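Long-range contacts in 5-Carboxyvanillate Decarboxylase (Novosphingobium aromaticivorans, PDB 4QRN), which probably catalyses the metal-dependent removal of the carboxyl group from 5-carboxyvanillate, as a decarboxylase of the amidohydrolase superfamily that binds manganese: residues E42-R47 with L89-R94; G115-H120 with V153-P158. All coordinates share one frame; numbering follows the deposited sequence.

Interaction 1: E42-R47 with L89-R94; sequences EAFATR and LDLGER
At the C-terminal end of the first strand of the amidohydrolase-type beta/alpha barrel, Ala45 and Arg47 meet Leu89, and Phe44 meets Leu91, in the chain leading into helix 93-101. Strand 38-44 ends here and, with Thr46 as N-cap, turns directly into helix 47-59. One methyl of Leu89 does most of the touching. Its CD2 rests on the backbone, 3.4 Å from Arg47 N and 3.7 Å from Ala45 O, and reaches the methyl of Ala45 as well, 4.0 Å from CB. The CB of Leu89 itself points away from the strand end; with CG beside the backbone N (chi1 -71°) and CD1 extended beyond it, CD2 is the branch turned onto residues 45-47. The Arg47 guanidinium passes obliquely by Leu89 CD1, its charge paired with Asp51 one helical turn on.

The second patch is wholly apolar. Phe44 and Leu91 approach at a slant, CB of Phe44 lying 3.7 Å from Leu91 CD2 while Leu91 CD1 sits near ring atom CD2. Leu111 and Leu136 also touch the Phe44 side chain, and helix 122-142 also packs on Leu91. Beyond the leucine, Asp90 OD2 accepts the Gly92 N-H from above the carboxylate plane in an Asx turn, with Gly92 at the N-cap of helix 93-101. No direct hydrogen bond crosses between the segments; instead one water bridges them, donating to Ala45 O and to Leu89 O at 2.7 Å each.

Interaction 2: G115-H120 with V153-P158; sequences GVQPLH and VAPQDP
Val116 O is gripped by two donors in the paired loops that follow the second and third strands of the amidohydrolase-type beta/alpha barrel: Gln156 NE2 at 3.0 Å and Leu119 N at 3.1 Å, reaching it from opposite faces of its carbonyl plane. The Leu119 bond closes the type I turn 116-119, and the glutamine clamps that turn from across the contact. The same NE2 gives a second bond to Leu119 O, also 3.0 Å long. This one is the straighter, with an N-H...O angle of 160°; it lies in both the carbonyl and the amide planes, on a lone pair of Leu119 O, whereas Val116 O is met out of plane. Gln156 is modelled in two conformers; in this one NE2 bonds both ends of the turn, which sets the amide's orientation. The chain bends at chi2 (93°) to bring NE2 there, starting from the type I turn 154-157, and in this conformer OE1 is buried by the contact without a hydrogen-bond partner.

Next to the Gln156 amide the loops pack through carbon. Gln117 CG lies 3.7 Å from Pro155 CD as the two side chains pass at a slant; farther out, Gln117 OE1 takes the backbone N-H of Asn180. Val116 turns one branch to the opposite loop, CG2 standing 3.9 Å from Ala154 CB and close to Val153 O, while helix 122-142 supplies Leu128 and Ala129 as further neighbours. Waters fill in the polar pairing: one accepts from Val153 N and lies 3.2 Å from Gln117 OE1, to which it may donate, and the other accepts from Val116 N and donates to Val153 O, both of its bonds 2.8 Å.

Overall arrangement
The two contacts follow one another along the chain, interaction 1 closing before interaction 2 opens; their centres are 21 Å apart and their nearest atoms about 7 Å. Strands 38-44, 106-111 and 147-149 lie side by side in one parallel sheet, and the contacts use what follows each in turn: residues 42-47 end the first, 115-120 follow the second and 153-158 the third. Helix 47-59, begun at interaction 1, also packs on Leu119 of interaction 2, and helix 122-142 touches both. Both contacts involve chain at C-terminal strand ends, on the side where Glu41, His210 and Asp336 bind manganese; the Phe44 side chain is about 11 Å from the metal.

Interaction 1: E42-R47 with L89-R94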
loop_
_atom_site.group_PDB
_atom_site.type_symbol
_atom_site.label_atom_id
_atom_site.label_comp_id
_atom_site.label_asym_id
_atom_site.label_seq_id
_atom_site.Cartn_x
_atom_site.Cartn_y
_atom_site.Cartn_z
ATOM N N GLU A 42 6.386 9.407 -18.489
ATOM C CA GLU A 42 7.263 8.749 -19.468
ATOM C C GLU A 42 8.704 9.110 -19.140
ATOM O O GLU A 42 9.006 10.245 -18.802
ATOM C CB GLU A 42 6.838 9.180 -20.874
ATOM C CG GLU A 42 5.302 9.176 -21.046
ATOM C CD GLU A 42 4.659 7.846 -20.661
ATOM O OE1 GLU A 42 5.116 6.807 -21.182
ATOM O OE2 GLU A 42 3.703 7.835 -19.813
ATOM N N ALA A 43 9.592 8.120 -19.197
ATOM C CA ALA A 43 10.923 8.262 -18.627
ATOM C C ALA A 43 12.030 8.315 -19.685
ATOM O O ALA A 43 11.939 7.665 -20.746
ATOM C CB ALA A 43 11.200 7.093 -17.701
ATOM N N PHE A 44 13.110 9.030 -19.351
ATOM C CA PHE A 44 14.348 8.963 -20.131
ATOM C C PHE A 44 15.523 8.982 -19.167
ATOM O O PHE A 44 15.369 9.286 -17.978
ATOM C CB PHE A 44 14.464 10.114 -21.144
ATOM C CG PHE A 44 14.751 11.432 -20.508
ATOM C CD1 PHE A 44 13.699 12.194 -20.001
ATOM C CD2 PHE A 44 16.047 11.908 -20.387
ATOM C CE1 PHE A 44 13.908 13.390 -19.358
ATOM C CE2 PHE A 44 16.281 13.150 -19.728
ATOM C CZ PHE A 44 15.198 13.882 -19.224
ATOM N N ALA A 45 16.710 8.628 -19.675
ATOM C CA ALA A 45 17.943 8.636 -18.896
ATOM C C ALA A 45 19.007 9.391 -19.659
ATOM O O ALA A 45 18.899 9.550 -20.879
ATOM C CB ALA A 45 18.434 7.212 -18.639
ATOM N N THR A 46 20.052 9.820 -18.946
ATOM C CA THR A 46 21.267 10.262 -19.616
ATOM C C THR A 46 22.375 9.284 -19.243
ATOM O O THR A 46 22.481 8.804 -18.113
ATOM C CB THR A 46 21.667 11.712 -19.277
ATOM O OG1 THR A 46 22.186 11.782 -17.943
ATOM C CG2 THR A 46 20.485 12.674 -19.475
ATOM N N ARG A 47 23.234 9.019 -20.213
ATOM C CA ARG A 47 24.317 8.070 -20.005
ATOM C C ARG A 47 25.227 8.515 -18.869
ATOM O O ARG A 47 25.683 7.684 -18.072
ATOM C CB ARG A 47 25.112 7.916 -21.306
ATOM C CG ARG A 47 26.190 6.825 -21.307
ATOM C CD ARG A 47 25.574 5.429 -21.227
ATOM N NE ARG A 47 25.790 4.883 -19.905
ATOM C CZ ARG A 47 25.477 3.653 -19.520
ATOM N NH1 ARG A 47 24.858 2.813 -20.347
ATOM N NH2 ARG A 47 25.764 3.278 -18.283
ATOM N N LEU A 89 17.570 5.819 -23.103
ATOM C CA LEU A 89 18.634 6.723 -23.540
ATOM C C LEU A 89 18.284 7.488 -24.814
ATOM O O LEU A 89 18.962 8.467 -25.150
ATOM C CB LEU A 89 19.942 5.941 -23.693
ATOM C CG LEU A 89 20.541 5.497 -22.346
ATOM C CD1 LEU A 89 21.595 4.412 -22.564
ATOM C CD2 LEU A 89 21.106 6.656 -21.537
ATOM N N ASP A 90 17.237 7.067 -25.521
ATOM C CA ASP A 90 16.877 7.718 -26.783
ATOM C C ASP A 90 15.855 8.823 -26.530
ATOM O O ASP A 90 14.848 8.595 -25.862
ATOM C CB ASP A 90 16.299 6.720 -27.771
ATOM C CG ASP A 90 16.200 7.300 -29.166
ATOM O OD1 ASP A 90 17.187 7.163 -29.918
ATOM O OD2 ASP A 90 15.163 7.901 -29.529
ATOM N N LEU A 91 16.148 10.005 -27.068
ATOM C CA LEU A 91 15.234 11.153 -27.056
ATOM C C LEU A 91 14.982 11.644 -28.473
ATOM O O LEU A 91 14.901 12.833 -28.731
ATOM C CB LEU A 91 15.807 12.293 -26.220
ATOM C CG LEU A 91 15.689 12.100 -24.721
ATOM C CD1 LEU A 91 16.475 13.185 -24.005
ATOM C CD2 LEU A 91 14.217 12.120 -24.282
ATOM N N GLY A 92 14.853 10.707 -29.398
ATOM C CA GLY A 92 14.786 11.040 -30.804
ATOM C C GLY A 92 13.921 10.093 -31.600
ATOM O O GLY A 92 12.844 9.701 -31.163
ATOM N N GLU A 93 14.404 9.727 -32.780
ATOM C CA GLU A 93 13.569 9.034 -33.744
ATOM C C GLU A 93 13.108 7.664 -33.285
ATOM O O GLU A 93 12.015 7.258 -33.666
ATOM C CB GLU A 93 14.305 8.896 -35.076
ATOM C CG GLU A 93 14.599 10.220 -35.750
ATOM C CD GLU A 93 13.340 11.015 -36.047
ATOM O OE1 GLU A 93 12.264 10.398 -36.216
ATOM O OE2 GLU A 93 13.426 12.259 -36.107
ATOM N N ARG A 94 13.904 6.946 -32.490
ATOM C CA ARG A 94 13.457 5.635 -31.995
ATOM C C ARG A 94 12.302 5.811 -31.022
ATOM O O ARG A 94 11.305 5.086 -31.111
ATOM C CB ARG A 94 14.577 4.788 -31.334
ATOM C CG ARG A 94 14.009 3.436 -30.692
ATOM C CD ARG A 94 15.014 2.542 -29.920
ATOM N NE ARG A 94 14.412 1.252 -29.515
ATOM C CZ ARG A 94 15.081 0.239 -28.971
ATOM N NH1 ARG A 94 14.441 -0.877 -28.651
ATOM N NH2 ARG A 94 16.387 0.337 -28.743
HETATM O O HOH W 1 19.935 10.249 -23.326
#

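Interaction 2: G115-H120 with V153-P158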
loop_
_atom_site.group_PDB
_atom_site.type_symbol
_atom_site.label_atom_id
_atom_site.label_comp_id
_atom_site.label_asym_id
_atom_site.label_seq_id
_atom_site.Cartn_x
_atom_site.Cartn_y
_atom_site.Cartn_z
ATOM N N GLY A 115 16.976 10.075 -10.406
ATOM C CA GLY A 115 17.530 11.348 -10.834
ATOM C C GLY A 115 18.874 11.609 -10.174
ATOM O O GLY A 115 19.682 10.687 -9.984
ATOM N N VAL A 116 19.130 12.862 -9.803
ATOM C CA VAL A 116 20.384 13.194 -9.118
ATOM C C VAL A 116 20.222 13.255 -7.609
ATOM O O VAL A 116 21.152 13.624 -6.890
ATOM C CB VAL A 116 20.991 14.522 -9.626
ATOM C CG1 VAL A 116 21.239 14.454 -11.126
ATOM C CG2 VAL A 116 20.133 15.720 -9.265
ATOM N N GLN A 117 19.044 12.883 -7.121
ATOM C CA GLN A 117 18.751 12.978 -5.701
ATOM C C GLN A 117 19.715 12.213 -4.782
ATOM O O GLN A 117 20.022 12.695 -3.700
ATOM C CB GLN A 117 17.284 12.600 -5.440
ATOM C CG GLN A 117 16.363 13.532 -6.234
ATOM C CD GLN A 117 14.899 13.228 -6.159
ATOM O OE1 GLN A 117 14.198 13.470 -7.145
ATOM N NE2 GLN A 117 14.411 12.725 -5.028
ATOM N N PRO A 118 20.232 11.040 -5.214
ATOM C CA PRO A 118 21.120 10.307 -4.293
ATOM C C PRO A 118 22.551 10.853 -4.215
ATOM O O PRO A 118 23.329 10.355 -3.392
ATOM C CB PRO A 118 21.159 8.896 -4.893
ATOM C CG PRO A 118 19.951 8.802 -5.750
ATOM C CD PRO A 118 19.764 10.183 -6.319
ATOM N N LEU A 119 22.907 11.789 -5.091
ATOM C CA LEU A 119 24.311 12.185 -5.236
ATOM C C LEU A 119 24.780 12.994 -4.043
ATOM O O LEU A 119 24.118 13.951 -3.599
ATOM C CB LEU A 119 24.505 12.968 -6.524
ATOM C CG LEU A 119 24.789 12.130 -7.775
ATOM C CD1 LEU A 119 23.728 11.075 -8.056
ATOM C CD2 LEU A 119 24.961 13.056 -8.964
ATOM N N HIS A 120 25.937 12.609 -3.520
ATOM C CA HIS A 120 26.496 13.255 -2.345
ATOM C C HIS A 120 27.205 14.583 -2.624
ATOM O O HIS A 120 27.267 15.457 -1.752
ATOM C CB HIS A 120 27.440 12.277 -1.660
ATOM C CG HIS A 120 26.753 11.015 -1.230
ATOM N ND1 HIS A 120 26.926 9.801 -1.867
ATOM C CD2 HIS A 120 25.810 10.805 -0.282
ATOM C CE1 HIS A 120 26.167 8.887 -1.284
ATOM N NE2 HIS A 120 25.487 9.469 -0.314
ATOM N N VAL A 153 15.286 18.147 -10.363
ATOM C CA VAL A 153 15.933 19.048 -9.423
ATOM C C VAL A 153 16.825 18.255 -8.454
ATOM O O VAL A 153 17.005 17.047 -8.586
ATOM C CB VAL A 153 14.914 19.981 -8.691
ATOM C CG1 VAL A 153 14.166 20.855 -9.701
ATOM C CG2 VAL A 153 13.938 19.196 -7.808
ATOM N N ALA A 154 17.413 18.981 -7.501
ATOM C CA ALA A 154 18.355 18.414 -6.545
ATOM C C ALA A 154 17.941 18.897 -5.168
ATOM O O ALA A 154 18.458 19.891 -4.681
ATOM C CB ALA A 154 19.796 18.844 -6.886
ATOM N N PRO A 155 16.974 18.219 -4.528
ATOM C CA PRO A 155 16.410 18.731 -3.272
ATOM C C PRO A 155 17.426 18.809 -2.158
ATOM O O PRO A 155 17.162 19.477 -1.158
ATOM C CB PRO A 155 15.282 17.745 -2.962
ATOM C CG PRO A 155 14.903 17.195 -4.313
ATOM C CD PRO A 155 16.226 17.035 -5.003
ATOM N N GLN A 156 18.573 18.154 -2.315
ATOM C CA GLN A 156 19.694 18.395 -1.413
ATOM C C GLN A 156 20.034 19.877 -1.308
ATOM O O GLN A 156 20.597 20.324 -0.301
ATOM C CB GLN A 156 21.006 17.777 -1.934
ATOM C CG GLN A 156 21.051 16.330 -2.320
ATOM C CD GLN A 156 20.779 16.103 -3.800
ATOM O OE1 GLN A 156 19.745 16.517 -4.319
ATOM N NE2 GLN A 156 21.698 15.413 -4.482
ATOM N N ASP A 157 19.721 20.641 -2.365
ATOM C CA ASP A 157 19.872 22.101 -2.404
ATOM C C ASP A 157 18.514 22.721 -2.782
ATOM O O ASP A 157 18.216 22.954 -3.964
ATOM C CB ASP A 157 20.953 22.507 -3.411
ATOM C CG ASP A 157 21.276 23.990 -3.372
ATOM O OD1 ASP A 157 20.460 24.777 -2.844
ATOM O OD2 ASP A 157 22.351 24.360 -3.895
ATOM N N PRO A 158 17.651 22.951 -1.784
ATOM C CA PRO A 158 16.302 23.436 -2.106
ATOM C C PRO A 158 16.289 24.811 -2.748
ATOM O O PRO A 158 15.415 25.072 -3.569
ATOM C CB PRO A 158 15.570 23.440 -0.752
ATOM C CG PRO A 158 16.333 22.528 0.097
ATOM C CD PRO A 158 17.780 22.587 -0.366
HETATM O O HOH W 2 16.905 14.605 -9.881
HETATM O O HOH W 3 13.934 15.936 -9.156
#